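Side-chain contacts in helix-turn-helix domain-containing protein (Shewanella amazonensis SB2B, PDB 3KE2), which is of unknown function but carries a winged helix-turn-helix domain, and so may bind DNA: residues A[23-28]-A[43-48]; A[34-39]-A[52-57]. All coordinates share one frame; numbering follows the deposited sequence.

How the interactions relate
From the N terminus, helix 14-31 brings in residues 23-28, and the chain then passes through 34-39 at the start of helix 36-43, the end of helix 36-43, the turn and first residues of helix 47-55 at 43-48, and the end of that helix at 52-57. Interaction 1 closes a loop from helix 14-31 to this turn; interaction 2 opens within that loop and closes beyond it, so the two cross. Together they tie three consecutive helices into one bundle. Their centres lie about 6 Å apart, and they touch where L25 packs on A53 and F57, and where R47 meets L36. Both reach into helix 47-55, though interaction 1 touches through T43 and M45 just before it.

Interaction 1: A[23-28]-A[43-48]; sequences LYLAHL and TGMPRR
L28 meets T43 methyl to methyl, CD1 of the leucine lying 3.7 Å from CG2 of the threonine, the two side chains passing at a slant. Two neighbours on helix 14-31 extend this apolar patch to M45, a selenomethionine: Y24 CD2 lies 4.3 Å from M45 CE, which comes up obliquely to the ring, and L25 CD2 lies 4.4 Å from M45 SE. M45 was modelled in two conformers, so these looser contacts hold for the given conformer and are doubtful for the other. Its nearly straight chain (chi2 179°, chi3 -165°) carries SE and CE from the turn to the helix.

On the helix, L28 CG sits 3.9 Å above one face of the Y24 ring, toward its rim, one turn away. At the end of helix 36-43, chi1 of 70° places T43 OG1 between the backbone N and the carbonyl carbon while its methyl faces L28. The hydroxyl works in two directions: it accepts from M45 N at 3.2 Å, forming an ST turn, and donates to L39 O one turn back in helix 36-43. With an alanine here, lacking both OG1 and CG2, M45 N and L39 O would probably be left without this partner and a gap would open beside L28 CD1. G44 follows with positive phi, ending the helix, and P46 stands at the N-cap of helix 47-55. Farther out, L50 lies against both L25 and M45, whereas K99 and L102 of helix 88-102 touch Y24.

The contact thus seats the tight turn of a helix-turn-helix motif against helix 14-31, the helix before the motif, as in the three-helix core of winged-helix domains.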
loop_
_atom_site.group_PDB
_atom_site.type_symbol
_atom_site.label_atom_id
_atom_site.label_comp_id
_atom_site.label_asym_id
_atom_site.label_seq_id
_atom_site.Cartn_x
_atom_site.Cartn_y
_atom_site.Cartn_z
ATOM N N LEU A 23 -3.358 1.339 6.529
ATOM C CA LEU A 23 -3.056 2.785 6.486
ATOM C C LEU A 23 -3.750 3.565 7.574
ATOM O O LEU A 23 -3.206 4.556 8.086
ATOM C CB LEU A 23 -3.401 3.409 5.132
ATOM C CG LEU A 23 -2.340 3.444 4.040
ATOM C CD1 LEU A 23 -1.534 2.204 3.969
ATOM C CD2 LEU A 23 -3.060 3.721 2.714
ATOM N N TYR A 24 -4.956 3.118 7.918
ATOM C CA TYR A 24 -5.761 3.782 8.942
ATOM C C TYR A 24 -5.123 3.581 10.305
ATOM O O TYR A 24 -5.005 4.541 11.103
ATOM C CB TYR A 24 -7.203 3.270 8.941
ATOM C CG TYR A 24 -8.087 4.028 9.893
ATOM C CD1 TYR A 24 -8.483 5.330 9.618
ATOM C CD2 TYR A 24 -8.537 3.453 11.054
ATOM C CE1 TYR A 24 -9.303 6.048 10.507
ATOM C CE2 TYR A 24 -9.347 4.154 11.939
ATOM C CZ TYR A 24 -9.726 5.451 11.662
ATOM O OH TYR A 24 -10.545 6.127 12.555
ATOM N N LEU A 25 -4.720 2.344 10.590
ATOM C CA LEU A 25 -4.066 2.074 11.871
ATOM C C LEU A 25 -2.791 2.917 11.974
ATOM O O LEU A 25 -2.555 3.613 12.969
ATOM C CB LEU A 25 -3.749 0.602 12.030
ATOM C CG LEU A 25 -4.924 -0.286 12.306
ATOM C CD1 LEU A 25 -4.434 -1.701 12.503
ATOM C CD2 LEU A 25 -5.594 0.231 13.540
ATOM N N ALA A 26 -2.006 2.891 10.909
ATOM C CA ALA A 26 -0.773 3.625 10.886
ATOM C C ALA A 26 -1.037 5.098 11.153
ATOM O O ALA A 26 -0.254 5.749 11.830
ATOM C CB ALA A 26 -0.077 3.433 9.545
ATOM N N HIS A 27 -2.121 5.633 10.609
ATOM C CA HIS A 27 -2.470 7.050 10.834
ATOM C C HIS A 27 -2.796 7.265 12.313
ATOM O O HIS A 27 -2.292 8.188 12.921
ATOM C CB HIS A 27 -3.626 7.460 9.901
ATOM C CG HIS A 27 -4.201 8.821 10.154
ATOM N ND1 HIS A 27 -3.723 9.963 9.540
ATOM C CD2 HIS A 27 -5.269 9.210 10.897
ATOM C CE1 HIS A 27 -4.451 11.002 9.920
ATOM N NE2 HIS A 27 -5.399 10.572 10.741
ATOM N N LEU A 28 -3.614 6.388 12.892
ATOM C CA LEU A 28 -3.966 6.498 14.297
ATOM C C LEU A 28 -2.720 6.476 15.192
ATOM O O LEU A 28 -2.544 7.341 16.044
ATOM C CB LEU A 28 -4.896 5.371 14.689
ATOM C CG LEU A 28 -6.321 5.427 14.147
ATOM C CD1 LEU A 28 -7.039 4.189 14.636
ATOM C CD2 LEU A 28 -7.065 6.707 14.563
ATOM N N THR A 43 -11.382 1.663 18.044
ATOM C CA THR A 43 -11.851 1.253 16.722
ATOM C C THR A 43 -12.854 0.140 16.728
ATOM O O THR A 43 -13.552 -0.037 15.742
ATOM C CB THR A 43 -10.680 0.749 15.843
ATOM O OG1 THR A 43 -10.208 -0.506 16.347
ATOM C CG2 THR A 43 -9.542 1.766 15.812
ATOM N N GLY A 44 -12.916 -0.636 17.807
ATOM C CA GLY A 44 -13.843 -1.749 17.853
ATOM C C GLY A 44 -13.280 -3.032 17.238
ATOM O O GLY A 44 -13.829 -4.104 17.482
HETATM N N MSE A 45 -12.205 -2.964 16.439
HETATM C CA MSE A 45 -11.590 -4.159 15.845
HETATM C C MSE A 45 -11.096 -5.065 16.995
HETATM O O MSE A 45 -10.520 -4.565 17.957
HETATM C CB MSE A 45 -10.405 -3.795 14.913
HETATM C CG MSE A 45 -10.662 -2.720 13.822
HETATM SE SE MSE A 45 -9.101 -2.250 12.652
HETATM C CE MSE A 45 -9.772 -0.575 11.859
ATOM N N PRO A 46 -11.307 -6.395 16.902
ATOM C CA PRO A 46 -10.803 -7.228 18.003
ATOM C C PRO A 46 -9.291 -7.331 17.955
ATOM O O PRO A 46 -8.676 -7.050 16.907
ATOM C CB PRO A 46 -11.446 -8.591 17.738
ATOM C CG PRO A 46 -11.557 -8.656 16.258
ATOM C CD PRO A 46 -11.818 -7.222 15.789
ATOM N N ARG A 47 -8.717 -7.776 19.069
ATOM C CA ARG A 47 -7.262 -7.892 19.228
ATOM C C ARG A 47 -6.491 -8.657 18.148
ATOM O O ARG A 47 -5.385 -8.244 17.796
ATOM C CB ARG A 47 -6.961 -8.474 20.599
ATOM C CG ARG A 47 -5.498 -8.636 20.880
ATOM C CD ARG A 47 -5.245 -8.647 22.373
ATOM N NE ARG A 47 -3.826 -8.850 22.682
ATOM C CZ ARG A 47 -3.244 -8.535 23.849
ATOM N NH1 ARG A 47 -3.948 -7.946 24.827
ATOM N NH2 ARG A 47 -1.929 -8.773 24.019
ATOM N N ARG A 48 -7.058 -9.744 17.614
ATOM C CA ARG A 48 -6.391 -10.512 16.554
ATOM C C ARG A 48 -6.373 -9.709 15.252
ATOM O O ARG A 48 -5.357 -9.681 14.572
ATOM C CB ARG A 48 -7.041 -11.893 16.318
ATOM C CG ARG A 48 -6.347 -12.753 15.215
#

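Interaction 2: A[34-39]-A[52-57]. With NO3 (nitrate ion), chain D.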
loop_
_atom_site.group_PDB
_atom_site.type_symbol
_atom_site.label_atom_id
_atom_site.label_comp_id
_atom_site.label_asym_id
_atom_site.label_seq_id
_atom_site.Cartn_x
_atom_site.Cartn_y
_atom_site.Cartn_z
ATOM N N HIS A 34 -0.636 4.763 21.052
ATOM C CA HIS A 34 -1.550 3.668 21.159
ATOM C C HIS A 34 -0.878 2.353 21.332
ATOM O O HIS A 34 0.271 2.174 20.909
ATOM C CB HIS A 34 -2.340 3.480 19.864
ATOM C CG HIS A 34 -3.486 4.405 19.707
ATOM N ND1 HIS A 34 -4.678 4.213 20.357
ATOM C CD2 HIS A 34 -3.652 5.497 18.926
ATOM C CE1 HIS A 34 -5.518 5.171 20.017
ATOM N NE2 HIS A 34 -4.921 5.963 19.147
ATOM N N ASN A 35 -1.640 1.427 21.926
ATOM C CA ASN A 35 -1.259 0.029 22.021
ATOM C C ASN A 35 -2.490 -0.809 21.600
ATOM O O ASN A 35 -3.493 -0.263 21.175
ATOM C CB ASN A 35 -0.667 -0.341 23.385
ATOM C CG ASN A 35 -1.593 -0.100 24.529
ATOM O OD1 ASN A 35 -2.801 -0.030 24.385
ATOM N ND2 ASN A 35 -1.012 -0.003 25.704
ATOM N N LEU A 36 -2.402 -2.124 21.681
ATOM C CA LEU A 36 -3.499 -2.972 21.233
ATOM C C LEU A 36 -4.785 -2.671 21.993
ATOM O O LEU A 36 -5.845 -2.524 21.405
ATOM C CB LEU A 36 -3.114 -4.442 21.367
ATOM C CG LEU A 36 -2.001 -4.927 20.442
ATOM C CD1 LEU A 36 -1.720 -6.379 20.718
ATOM C CD2 LEU A 36 -2.357 -4.739 18.949
ATOM N N LEU A 37 -4.667 -2.547 23.295
ATOM C CA LEU A 37 -5.812 -2.270 24.130
ATOM C C LEU A 37 -6.456 -0.918 23.789
ATOM O O LEU A 37 -7.679 -0.818 23.718
ATOM C CB LEU A 37 -5.401 -2.298 25.600
ATOM C CG LEU A 37 -6.591 -2.257 26.557
ATOM C CD1 LEU A 37 -7.680 -3.318 26.132
ATOM C CD2 LEU A 37 -6.137 -2.418 28.027
ATOM N N SER A 38 -5.645 0.115 23.553
ATOM C CA SER A 38 -6.219 1.427 23.221
ATOM C C SER A 38 -6.828 1.373 21.821
ATOM O O SER A 38 -7.939 1.851 21.618
ATOM C CB SER A 38 -5.207 2.590 23.357
ATOM O OG SER A 38 -4.145 2.502 22.433
ATOM N N LEU A 39 -6.120 0.769 20.873
ATOM C CA LEU A 39 -6.666 0.642 19.531
ATOM C C LEU A 39 -8.010 -0.136 19.531
ATOM O O LEU A 39 -8.930 0.207 18.802
ATOM C CB LEU A 39 -5.648 -0.008 18.585
ATOM C CG LEU A 39 -4.460 0.895 18.212
ATOM C CD1 LEU A 39 -3.317 0.112 17.579
ATOM C CD2 LEU A 39 -4.913 2.027 17.296
ATOM N N ASP A 52 -2.734 -8.991 13.580
ATOM C CA ASP A 52 -2.525 -9.432 12.194
ATOM C C ASP A 52 -2.320 -8.270 11.253
ATOM O O ASP A 52 -1.526 -8.368 10.331
ATOM C CB ASP A 52 -3.695 -10.303 11.661
ATOM C CG ASP A 52 -3.815 -11.678 12.358
ATOM O OD1 ASP A 52 -3.171 -11.942 13.397
ATOM O OD2 ASP A 52 -4.603 -12.502 11.861
ATOM N N ALA A 53 -3.049 -7.181 11.448
ATOM C CA ALA A 53 -2.881 -6.021 10.561
ATOM C C ALA A 53 -1.496 -5.452 10.776
ATOM O O ALA A 53 -0.732 -5.259 9.827
ATOM C CB ALA A 53 -3.920 -4.982 10.825
ATOM N N ILE A 54 -1.162 -5.231 12.042
ATOM C CA ILE A 54 0.144 -4.701 12.426
ATOM C C ILE A 54 1.237 -5.649 11.962
ATOM O O ILE A 54 2.276 -5.220 11.446
ATOM C CB ILE A 54 0.224 -4.479 13.930
ATOM C CG1 ILE A 54 -0.699 -3.329 14.316
ATOM C CG2 ILE A 54 1.618 -4.144 14.341
ATOM C CD1 ILE A 54 -0.876 -3.162 15.816
ATOM N N ALA A 55 0.990 -6.942 12.096
ATOM C CA ALA A 55 1.976 -7.918 11.668
ATOM C C ALA A 55 2.306 -7.755 10.203
ATOM O O ALA A 55 3.430 -8.001 9.815
ATOM C CB ALA A 55 1.489 -9.355 11.937
ATOM N N SER A 56 1.346 -7.325 9.391
ATOM C CA SER A 56 1.587 -7.200 7.954
ATOM C C SER A 56 2.001 -5.784 7.457
ATOM O O SER A 56 2.065 -5.553 6.261
ATOM C CB SER A 56 0.351 -7.718 7.175
ATOM O OG SER A 56 -0.797 -6.927 7.461
ATOM N N PHE A 57 2.294 -4.846 8.343
ATOM C CA PHE A 57 2.752 -3.524 7.881
ATOM C C PHE A 57 4.019 -3.679 7.047
ATOM O O PHE A 57 4.213 -2.981 6.055
ATOM C CB PHE A 57 3.026 -2.574 9.055
ATOM C CG PHE A 57 1.804 -1.894 9.630
ATOM C CD1 PHE A 57 0.548 -2.447 9.538
ATOM C CD2 PHE A 57 1.964 -0.760 10.426
ATOM C CE1 PHE A 57 -0.545 -1.817 10.114
ATOM C CE2 PHE A 57 0.865 -0.140 11.042
ATOM C CZ PHE A 57 -0.375 -0.668 10.881
HETATM N N NO3 D . -1.059 -3.917 24.404
HETATM O O1 NO3 D . -0.500 -3.868 23.134
HETATM O O2 NO3 D . -0.461 -4.703 25.389
HETATM O O3 NO3 D . -2.206 -3.167 24.661
#
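The two helices of the helix-turn-helix unit face each other where L36 and L39, on helix 36-43, close on I54 near the end of helix 47-55. The contact is small and entirely apolar: L36 CD2 comes 3.8 Å from I54 CD1, and L39 CD1 approaches the same methyl more loosely at 4.4 Å. I54 extends its longer branch (chi2 171°), which carries CD1 forward to meet both leucines. M29 of helix 14-31 touches L39 and I54, while Y78 of strand 77-82 touches L36 and I54.

The start of helix 36-43 is fixed by a capping box. N35 OD1 accepts from S38 N at 3.0 Å, the donor standing almost in line with the C=O bond, and S38 OG accepts in return from N35 N at 2.8 Å. S38 OG is also hydrogen-bonded to H34 ND1 at 2.7 Å, so the hydroxyl ties the residue before the cap to the first turn. L39 CD2 lies over one face of the H34 ring. Beside the cap a nitrate, probably from the crystallisation liquor, accepts hydrogen bonds from L36 N at O1 (3.0 Å) and L37 N at O3 (2.9 Å); the positive end of the helix would favour such an anion.

Near the end of helix 47-55, S56 N and OG both donate to A53 O from the same face of the carbonyl, and K22 hydrogen-bonds to the same hydroxyl. Apolar contact between successive helices, with the sheet strands alongside, is the arrangement of a winged helix-turn-helix domain, in which helix 47-55 is probably the recognition helix.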